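Uncharacterized protein (Cytophaga hutchinsonii ATCC 33406, PDB 3FF4) is of unknown function but belongs to the CoA-binding domain family with a Rossmann-type fold, and so probably binds coenzyme A or a related nucleotide. Local coordinates at residues 8-13 / 35-40. Sequence-based numbering, arbitrary orientation. Where two conformers were deposited one is given.
Sequences LILGAT and IPVGRK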
loop_
_atom_site.group_PDB
_atom_site.type_symbol
_atom_site.label_atom_id
_atom_site.label_comp_id
_atom_site.label_asym_id
_atom_site.label_seq_id
_atom_site.Cartn_x
_atom_site.Cartn_y
_atom_site.Cartn_z
ATOM N N LEU A 8 0.264 3.060 3.846
ATOM C CA LEU A 8 -1.147 2.901 3.465
ATOM C C LEU A 8 -1.256 1.626 2.608
ATOM O O LEU A 8 -0.549 1.492 1.594
ATOM C CB LEU A 8 -1.645 4.148 2.701
ATOM C CG LEU A 8 -3.145 4.262 2.383
ATOM C CD1 LEU A 8 -3.512 5.741 2.463
ATOM C CD2 LEU A 8 -3.455 3.683 0.990
ATOM N N ILE A 9 -2.128 0.705 3.021
ATOM C CA ILE A 9 -2.425 -0.524 2.242
ATOM C C ILE A 9 -3.643 -0.285 1.390
ATOM O O ILE A 9 -4.756 -0.104 1.918
ATOM C CB ILE A 9 -2.719 -1.713 3.191
ATOM C CG1 ILE A 9 -1.582 -1.844 4.225
ATOM C CG2 ILE A 9 -3.042 -3.030 2.371
ATOM C CD1 ILE A 9 -1.808 -2.932 5.333
ATOM N N LEU A 10 -3.440 -0.293 0.078
ATOM C CA LEU A 10 -4.493 -0.056 -0.869
ATOM C C LEU A 10 -4.928 -1.395 -1.495
ATOM O O LEU A 10 -4.160 -2.059 -2.208
ATOM C CB LEU A 10 -4.018 0.946 -1.937
ATOM C CG LEU A 10 -5.075 1.480 -2.902
ATOM C CD1 LEU A 10 -6.186 2.186 -2.114
ATOM C CD2 LEU A 10 -4.474 2.446 -3.925
ATOM N N GLY A 11 -6.178 -1.759 -1.233
ATOM C CA GLY A 11 -6.652 -3.116 -1.431
ATOM C C GLY A 11 -6.783 -3.884 -0.117
ATOM O O GLY A 11 -6.867 -5.127 -0.122
ATOM N N ALA A 12 -6.833 -3.174 1.020
ATOM C CA ALA A 12 -6.979 -3.847 2.327
ATOM C C ALA A 12 -8.197 -4.782 2.376
ATOM O O ALA A 12 -9.248 -4.482 1.791
ATOM C CB ALA A 12 -7.078 -2.836 3.431
ATOM N N THR A 13 -8.060 -5.912 3.064
ATOM C CA THR A 13 -9.159 -6.907 3.160
ATOM C C THR A 13 -9.129 -7.554 4.537
ATOM O O THR A 13 -8.043 -7.672 5.129
ATOM C CB THR A 13 -9.128 -7.976 2.019
ATOM O OG1 THR A 13 -10.139 -8.970 2.268
ATOM C CG2 THR A 13 -7.761 -8.649 1.892
ATOM N N ILE A 35 -2.420 1.873 7.408
ATOM C CA ILE A 35 -3.745 2.432 7.170
ATOM C C ILE A 35 -4.491 1.641 6.083
ATOM O O ILE A 35 -4.077 1.694 4.924
ATOM C CB ILE A 35 -3.677 3.921 6.777
ATOM C CG1 ILE A 35 -2.934 4.731 7.859
ATOM C CG2 ILE A 35 -5.119 4.468 6.535
ATOM C CD1 ILE A 35 -2.511 6.090 7.399
ATOM N N PRO A 36 -5.582 0.924 6.457
ATOM C CA PRO A 36 -6.284 0.067 5.488
ATOM C C PRO A 36 -7.319 0.829 4.653
ATOM O O PRO A 36 -8.288 1.399 5.214
ATOM C CB PRO A 36 -6.987 -0.966 6.357
ATOM C CG PRO A 36 -7.114 -0.324 7.734
ATOM C CD PRO A 36 -6.122 0.794 7.837
ATOM N N VAL A 37 -7.104 0.841 3.335
ATOM C CA VAL A 37 -7.993 1.494 2.384
ATOM C C VAL A 37 -8.354 0.481 1.296
ATOM O O VAL A 37 -7.528 -0.321 0.851
ATOM C CB VAL A 37 -7.358 2.767 1.758
ATOM C CG1 VAL A 37 -8.311 3.466 0.765
ATOM C CG2 VAL A 37 -6.896 3.742 2.838
ATOM N N GLY A 38 -9.615 0.492 0.892
ATOM C CA GLY A 38 -10.044 -0.350 -0.217
ATOM C C GLY A 38 -11.539 -0.341 -0.368
ATOM O O GLY A 38 -12.230 0.513 0.220
ATOM N N ARG A 39 -12.060 -1.283 -1.154
ATOM C CA ARG A 39 -13.498 -1.354 -1.375
ATOM C C ARG A 39 -14.203 -2.378 -0.488
ATOM O O ARG A 39 -15.417 -2.311 -0.322
ATOM C CB ARG A 39 -13.835 -1.604 -2.854
ATOM C CG ARG A 39 -13.332 -2.916 -3.408
ATOM C CD ARG A 39 -14.049 -3.225 -4.712
ATOM N NE ARG A 39 -13.376 -4.268 -5.473
ATOM C CZ ARG A 39 -13.904 -4.865 -6.540
ATOM N NH1 ARG A 39 -15.115 -4.522 -6.965
ATOM N NH2 ARG A 39 -13.221 -5.810 -7.175
ATOM N N LYS A 40 -13.449 -3.319 0.080
ATOM C CA LYS A 40 -14.036 -4.339 0.971
ATOM C C LYS A 40 -14.431 -3.748 2.329
ATOM O O LYS A 40 -13.709 -2.934 2.894
ATOM C CB LYS A 40 -13.072 -5.515 1.148
ATOM C CG LYS A 40 -13.243 -6.573 0.079
ATOM C CD LYS A 40 -11.947 -7.342 -0.146
ATOM C CE LYS A 40 -12.176 -8.564 -1.061
ATOM N NZ LYS A 40 -11.068 -9.573 -0.891
HETATM O O HOH W 1 -10.488 -3.634 -0.576
#
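The flat carbonyl of Val37 takes two donors from the turn after strand 8-10. Gly11 N is tilted 18° from its plane, and Ala12 N comes from above the plane, 2.9 Å from Val37 O. Val37 N gives a straighter bond (163° at the hydrogen) to Ile9 O, and Ile9 N donates a hydrogen bond to Ile35 O. Ile9 points to the same face of the sheet as Pro36 and packs on helix 19-30. Ala12 meets the puckered Pro36 ring at one corner, its CB 3.5 Å from Pro36 CB, which is tight for two carbons. The backbone bonds pair the first two parallel strands of a Rossmann-type beta-alpha-beta unit, with helix 19-30 as the crossover. The glycine-containing turn Gly11-Thr13 follows the first strand, the position where Rossmann-type folds commonly bind a nucleotide, and is consistent with a cofactor site here. Leu8, Leu10, Ile35 and Val37 lie on the other face. With CG anti to the backbone N (chi1 -172°), Leu8 puts its branch point 3.8 Å from Val37 CG2. Leu10 CD1 touches the other branch, Val37 CG1. Shortening Leu8 to an alanine is likely to open a gap beside Val37 CG2 and against Tyr77 and Leu81 of helix 75-81. Beyond the strands, one water links Ala12 O to Lys40 N. The Lys40 chain runs alongside Thr13, its CD 3.4 Å from Thr13 OG1. Glu15 takes a salt bridge from Lys40 NZ and a hydrogen bond from Thr13 OG1.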